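Local coordinates for glutamine amidotransferase domain-containing protein (Thermotoga maritima, PDB 1O1Y) that probably acts as a class I glutamine amidotransferase, hydrolysing glutamine so that its amide nitrogen can pass to an acceptor substrate, at residues A17-V21 / D44-G48; V146-D152 / Q183-V188. All blocks are in the same frame, centred on the assembly; numbering follows the deposited sequence.

Contact 1: residues A17-V21 / D44-G48; sequences AIRHV and DTPKG
Arg-19 and Asp-44 form a salt bridge where two neighbouring parallel strands of the flavodoxin-like fold, 14-18 and 39-43, run out into loops. The strands belong to a right-handed beta-alpha-beta crossover whose connection carries helix 28-35. The bridge is the tight part of the contact. The two side chains lie alongside each other, pointing the same way, and the guanidinium offers its NE side: NE reaches Asp-44 OD2 at 2.8 Å, while NH2 reaches Asp-44 OD1 at 3.0 Å. Both oxygens use their syn lone pairs, and with the two planes only 25° apart this side-on double grip fixes the rotation of the carboxylate. The Arg-19 chain runs extended from CG anti to the backbone N (chi1 -180°), then bends at chi3 (60°), which turns NE and NH2 to the acid. Arginine suits the place because its flat cation can also meet the ring of Tyr-42 in a cation-pi contact.

Across the segments the buried methyls Ile-18 CG2 and Thr-45 CG2 meet only lightly, at 4.3 Å, while Ile-18 also packs on Leu-63 and Thr-45 on Phe-78 of helix 78-92. Thr-45 OG1 and His-20 NE2 do not bond to each other, but each hydrogen-bonds to an oxygen of Glu-82 on that helix, so that one carboxylate ties both loops to it. On the exposed side Pro-46 makes light contacts with the backbone, its CG 3.6 Å from His-20 O and its CD 3.5 Å from Arg-19 O. Proline suits this position in the short 3-10 turn, where its ring holds phi near the value required. Between bridge and proline sits a water that donates to both segments, 2.7 Å from Arg-19 O and 2.8 Å from Asp-44 OD2.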
loop_
_atom_site.group_PDB
_atom_site.type_symbol
_atom_site.label_atom_id
_atom_site.label_comp_id
_atom_site.label_asym_id
_atom_site.label_seq_id
_atom_site.Cartn_x
_atom_site.Cartn_y
_atom_site.Cartn_z
ATOM N N ALA A 17 2.542 11.254 1.871
ATOM C CA ALA A 17 1.910 10.327 0.931
ATOM C C ALA A 17 2.662 10.387 -0.420
ATOM O O ALA A 17 2.502 11.320 -1.197
ATOM C CB ALA A 17 0.435 10.679 0.744
ATOM N N ILE A 18 3.485 9.380 -0.669
ATOM C CA ILE A 18 4.288 9.301 -1.874
ATOM C C ILE A 18 3.457 8.553 -2.937
ATOM O O ILE A 18 3.138 7.383 -2.801
ATOM C CB ILE A 18 5.633 8.598 -1.636
ATOM C CG1 ILE A 18 6.404 9.287 -0.489
ATOM C CG2 ILE A 18 6.462 8.567 -2.922
ATOM C CD1 ILE A 18 7.672 8.510 -0.045
ATOM N N ARG A 19 3.117 9.285 -3.970
ATOM C CA ARG A 19 2.156 8.866 -4.978
ATOM C C ARG A 19 2.772 8.759 -6.384
ATOM O O ARG A 19 3.456 9.659 -6.861
ATOM C CB ARG A 19 1.002 9.857 -4.998
ATOM C CG ARG A 19 -0.102 9.482 -6.070
ATOM C CD ARG A 19 -1.383 10.261 -5.933
ATOM N NE ARG A 19 -1.138 11.706 -6.074
ATOM C CZ ARG A 19 -2.054 12.660 -5.931
ATOM N NH1 ARG A 19 -3.341 12.358 -5.828
ATOM N NH2 ARG A 19 -1.696 13.935 -5.977
ATOM N N HIS A 20 2.546 7.620 -7.012
ATOM C CA HIS A 20 3.065 7.362 -8.348
ATOM C C HIS A 20 2.102 7.614 -9.484
ATOM O O HIS A 20 2.523 7.930 -10.595
ATOM C CB HIS A 20 3.434 5.935 -8.391
ATOM C CG HIS A 20 4.457 5.571 -7.384
ATOM N ND1 HIS A 20 4.325 4.478 -6.559
ATOM C CD2 HIS A 20 5.566 6.231 -6.972
ATOM C CE1 HIS A 20 5.399 4.390 -5.785
ATOM N NE2 HIS A 20 6.172 5.438 -6.024
ATOM N N VAL A 21 0.818 7.453 -9.194
ATOM C CA VAL A 21 -0.242 7.564 -10.187
ATOM C C VAL A 21 -1.343 8.350 -9.521
ATOM O O VAL A 21 -1.746 7.974 -8.430
ATOM C CB VAL A 21 -0.767 6.159 -10.570
ATOM C CG1 VAL A 21 -1.881 6.264 -11.569
ATOM C CG2 VAL A 21 0.389 5.304 -11.198
ATOM N N ASP A 44 4.418 13.856 -5.251
ATOM C CA ASP A 44 4.263 13.280 -6.590
ATOM C C ASP A 44 5.613 13.320 -7.271
ATOM O O ASP A 44 5.948 14.247 -8.018
ATOM C CB ASP A 44 3.225 14.039 -7.387
ATOM C CG ASP A 44 1.823 13.776 -6.859
ATOM O OD1 ASP A 44 1.227 14.682 -6.248
ATOM O OD2 ASP A 44 1.286 12.673 -6.990
ATOM N N THR A 45 6.400 12.301 -6.977
ATOM C CA THR A 45 7.761 12.251 -7.478
ATOM C C THR A 45 7.840 12.177 -9.003
ATOM O O THR A 45 8.790 12.709 -9.551
ATOM C CB THR A 45 8.548 11.074 -6.901
ATOM O OG1 THR A 45 7.791 9.879 -7.062
ATOM C CG2 THR A 45 8.719 11.258 -5.355
ATOM N N PRO A 46 6.889 11.549 -9.699
ATOM C CA PRO A 46 6.977 11.556 -11.174
ATOM C C PRO A 46 6.861 12.925 -11.766
ATOM O O PRO A 46 7.271 13.146 -12.911
ATOM C CB PRO A 46 5.827 10.638 -11.600
ATOM C CG PRO A 46 5.594 9.811 -10.427
ATOM C CD PRO A 46 5.734 10.752 -9.249
ATOM N N LYS A 47 6.352 13.877 -11.001
ATOM C CA LYS A 47 6.313 15.263 -11.427
ATOM C C LYS A 47 7.575 16.048 -11.134
ATOM O O LYS A 47 7.608 17.251 -11.354
ATOM C CB LYS A 47 5.157 15.982 -10.766
ATOM C CG LYS A 47 3.830 15.421 -11.158
ATOM C CD LYS A 47 2.760 16.326 -10.637
ATOM C CE LYS A 47 1.396 15.723 -10.779
ATOM N NZ LYS A 47 0.390 16.832 -10.760
ATOM N N GLY A 48 8.602 15.375 -10.627
ATOM C CA GLY A 48 9.818 16.038 -10.204
ATOM C C GLY A 48 9.786 16.593 -8.788
ATOM O O GLY A 48 10.714 17.296 -8.370
HETATM O O HOH W 1 2.298 10.997 -8.941
#

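Contact 2: residues V146-D152 / Q183-V188. With SO4 (sulfate ion), chain C.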
loop_
_atom_site.group_PDB
_atom_site.type_symbol
_atom_site.label_atom_id
_atom_site.label_comp_id
_atom_site.label_asym_id
_atom_site.label_seq_id
_atom_site.Cartn_x
_atom_site.Cartn_y
_atom_site.Cartn_z
ATOM N N VAL A 146 -9.991 -8.706 0.329
ATOM C CA VAL A 146 -9.290 -7.472 0.007
ATOM C C VAL A 146 -9.191 -7.260 -1.506
ATOM O O VAL A 146 -9.446 -8.184 -2.333
ATOM C CB VAL A 146 -7.865 -7.465 0.609
ATOM C CG1 VAL A 146 -7.913 -7.644 2.093
ATOM C CG2 VAL A 146 -6.980 -8.497 -0.080
ATOM N N PHE A 147 -8.856 -6.035 -1.888
ATOM C CA PHE A 147 -8.782 -5.694 -3.312
ATOM C C PHE A 147 -7.318 -5.750 -3.826
ATOM O O PHE A 147 -6.391 -5.227 -3.213
ATOM C CB PHE A 147 -9.357 -4.324 -3.552
ATOM C CG PHE A 147 -9.356 -3.901 -4.982
ATOM C CD1 PHE A 147 -10.104 -4.579 -5.927
ATOM C CD2 PHE A 147 -8.641 -2.763 -5.367
ATOM C CE1 PHE A 147 -10.109 -4.130 -7.274
ATOM C CE2 PHE A 147 -8.649 -2.324 -6.667
ATOM C CZ PHE A 147 -9.369 -3.025 -7.627
ATOM N N GLN A 148 -7.143 -6.424 -4.939
ATOM C CA GLN A 148 -5.827 -6.682 -5.526
ATOM C C GLN A 148 -5.769 -6.116 -6.913
ATOM O O GLN A 148 -6.743 -6.186 -7.694
ATOM C CB GLN A 148 -5.566 -8.188 -5.666
ATOM C CG GLN A 148 -5.522 -8.929 -4.323
ATOM C CD GLN A 148 -4.199 -8.787 -3.606
ATOM O OE1 GLN A 148 -3.397 -7.896 -3.911
ATOM N NE2 GLN A 148 -3.958 -9.685 -2.636
ATOM N N TRP A 149 -4.615 -5.587 -7.259
ATOM C CA TRP A 149 -4.352 -5.201 -8.622
ATOM C C TRP A 149 -2.850 -5.294 -8.890
ATOM O O TRP A 149 -2.152 -4.294 -8.957
ATOM C CB TRP A 149 -4.857 -3.786 -8.906
ATOM C CG TRP A 149 -5.070 -3.547 -10.403
ATOM C CD1 TRP A 149 -4.206 -3.832 -11.416
ATOM C CD2 TRP A 149 -6.245 -3.009 -11.027
ATOM N NE1 TRP A 149 -4.776 -3.514 -12.626
ATOM C CE2 TRP A 149 -6.018 -2.986 -12.408
ATOM C CE3 TRP A 149 -7.470 -2.556 -10.553
ATOM C CZ2 TRP A 149 -6.972 -2.509 -13.310
ATOM C CZ3 TRP A 149 -8.402 -2.073 -11.449
ATOM C CH2 TRP A 149 -8.150 -2.059 -12.799
ATOM N N HIS A 150 -2.352 -6.516 -9.062
ATOM C CA HIS A 150 -0.906 -6.709 -9.182
ATOM C C HIS A 150 -0.588 -7.960 -9.979
ATOM O O HIS A 150 -1.308 -8.944 -9.926
ATOM C CB HIS A 150 -0.231 -6.758 -7.793
ATOM C CG HIS A 150 -0.401 -8.060 -7.075
ATOM N ND1 HIS A 150 0.575 -9.042 -7.073
ATOM C CD2 HIS A 150 -1.441 -8.565 -6.367
ATOM C CE1 HIS A 150 0.133 -10.094 -6.400
ATOM N NE2 HIS A 150 -1.096 -9.837 -5.981
ATOM N N GLY A 151 0.545 -7.894 -10.662
ATOM C CA GLY A 151 1.131 -9.006 -11.356
ATOM C C GLY A 151 2.457 -9.447 -10.770
ATOM O O GLY A 151 2.887 -10.549 -11.065
ATOM N N ASP A 152 3.099 -8.592 -9.998
ATOM C CA ASP A 152 4.400 -8.928 -9.404
ATOM C C ASP A 152 4.204 -9.342 -7.966
ATOM O O ASP A 152 3.194 -9.018 -7.309
ATOM C CB ASP A 152 5.366 -7.750 -9.441
ATOM C CG ASP A 152 6.013 -7.531 -10.814
ATOM O OD1 ASP A 152 5.742 -8.289 -11.803
ATOM O OD2 ASP A 152 6.804 -6.557 -10.979
ATOM N N GLN A 183 0.748 -6.064 -0.047
ATOM C CA GLN A 183 0.595 -6.178 -1.484
ATOM C C GLN A 183 -0.778 -5.634 -1.952
ATOM O O GLN A 183 -0.931 -5.086 -3.067
ATOM C CB GLN A 183 0.775 -7.635 -1.886
ATOM C CG GLN A 183 0.561 -7.900 -3.355
ATOM C CD GLN A 183 1.675 -7.293 -4.184
ATOM O OE1 GLN A 183 2.768 -7.861 -4.232
ATOM N NE2 GLN A 183 1.409 -6.146 -4.827
ATOM N N PHE A 184 -1.772 -5.801 -1.074
ATOM C CA PHE A 184 -3.177 -5.569 -1.363
ATOM C C PHE A 184 -3.698 -4.193 -0.877
ATOM O O PHE A 184 -3.021 -3.457 -0.104
ATOM C CB PHE A 184 -4.009 -6.696 -0.737
ATOM C CG PHE A 184 -3.761 -6.877 0.726
ATOM C CD1 PHE A 184 -2.827 -7.824 1.186
ATOM C CD2 PHE A 184 -4.517 -6.169 1.660
ATOM C CE1 PHE A 184 -2.597 -7.975 2.552
ATOM C CE2 PHE A 184 -4.301 -6.335 2.987
ATOM C CZ PHE A 184 -3.350 -7.248 3.460
ATOM N N HIS A 185 -4.944 -3.918 -1.240
ATOM C CA HIS A 185 -5.597 -2.649 -0.942
ATOM C C HIS A 185 -6.757 -2.854 0.020
ATOM O O HIS A 185 -7.695 -3.622 -0.270
ATOM C CB HIS A 185 -6.128 -2.066 -2.243
ATOM C CG HIS A 185 -5.056 -1.762 -3.225
ATOM N ND1 HIS A 185 -4.378 -0.561 -3.242
ATOM C CD2 HIS A 185 -4.517 -2.516 -4.213
ATOM C CE1 HIS A 185 -3.492 -0.573 -4.230
ATOM N NE2 HIS A 185 -3.552 -1.747 -4.832
ATOM N N ILE A 186 -6.704 -2.143 1.151
ATOM C CA ILE A 186 -7.840 -2.012 2.036
ATOM C C ILE A 186 -8.318 -0.564 2.071
ATOM O O ILE A 186 -9.259 -0.240 2.823
ATOM C CB ILE A 186 -7.517 -2.505 3.469
ATOM C CG1 ILE A 186 -6.453 -1.654 4.150
ATOM C CG2 ILE A 186 -7.093 -3.960 3.459
ATOM C CD1 ILE A 186 -6.138 -2.067 5.624
ATOM N N GLU A 187 -7.727 0.285 1.222
ATOM C CA GLU A 187 -8.115 1.718 1.131
ATOM C C GLU A 187 -9.053 2.053 -0.000
ATOM O O GLU A 187 -9.434 3.210 -0.166
ATOM C CB GLU A 187 -6.883 2.619 1.064
ATOM C CG GLU A 187 -6.213 2.758 -0.301
ATOM C CD GLU A 187 -5.386 1.543 -0.761
ATOM O OE1 GLU A 187 -5.214 0.515 -0.033
ATOM O OE2 GLU A 187 -4.836 1.641 -1.894
ATOM N N VAL A 188 -9.397 1.062 -0.822
ATOM C CA VAL A 188 -10.271 1.284 -1.962
ATOM C C VAL A 188 -11.706 0.897 -1.581
ATOM O O VAL A 188 -12.077 -0.287 -1.552
ATOM C CB VAL A 188 -9.775 0.542 -3.235
ATOM C CG1 VAL A 188 -10.718 0.824 -4.445
ATOM C CG2 VAL A 188 -8.338 0.935 -3.587
HETATM S S SO4 C . 2.505 -4.994 -11.019
HETATM O O1 SO4 C . 1.424 -5.282 -11.940
HETATM O O2 SO4 C . 2.472 -5.742 -9.739
HETATM O O3 SO4 C . 2.342 -3.583 -10.670
HETATM O O4 SO4 C . 3.831 -5.144 -11.641
HETATM O O HOH W 2 -2.595 -5.489 -5.276
#
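Phe-147 and His-185 form a single antiparallel, hydrogen-bonded bridge, with Phe-147 N to His-185 O at 3.1 Å and His-185 N to Phe-147 O at 2.8 Å, tying loop 183-188 to strand 143-150. Beside it, Val-146 CG2 lies 3.5 Å from Phe-184 CB and Val-146 CG1 packs on Phe-184 CD2, a branched residue filling the angle where the ring leaves its backbone. The Phe-147 ring turns its edge to His-185 CB and meets Val-188.

His-150 stacks on Gln-183: Gln-183 CG stands 3.6 Å from the ring centroid, over the face, and the amide lies nearly flat on it, planes 10° apart. Gln-183 OE1 accepts from Gln-104 NE2. With chi1 at 77°, CG between backbone N and carbonyl carbon, His-150 sets its ring face under Gln-183 CG and points ND1 at Asp-152 O, donating at 2.6 Å, while NE2 hydrogen-bonds to Glu-122. With an alanine in place of His-150, the Gln-183 amide would probably lose its flat support, and Asp-152 O and Glu-122 their ring partner. The backbone N-H groups of Gly-151 and Asp-152 hold a sulfate ion, probably from the crystallisation liquor.

His-185 ND1 donates to Glu-187 OE2 at 2.6 Å, nearly in the ring plane, and its NE2 hydrogen-bonds to the cysteinesulfonic acid Cys-100. This chain of carboxylate, imidazole and oxidised cysteine is consistent with the Cys-His-Glu triad of class I glutamine amidotransferases.

Contact 1 is complete before contact 2 begins in the sequence; their centres lie about 19 Å apart, with about 10 Å between nearest atoms. Both reach the same mixed sheet: contact 1 follows strands 14-18 and 39-43 at one end of it, whereas contact 2 joins strand 143-150, toward the other end, to the loop leaving the more central strand 179-182. Strand 96-98, which leads to Cys-100, lies between the two regions. Since strands 14-18, 39-43, 96-98 and 179-182 all run parallel, their following loops gather at the C-terminal ends of these strands. There contact 2 supplies part of the probable active site, while contact 1 borders it through His-20, which touches Leu-101 next to Cys-100.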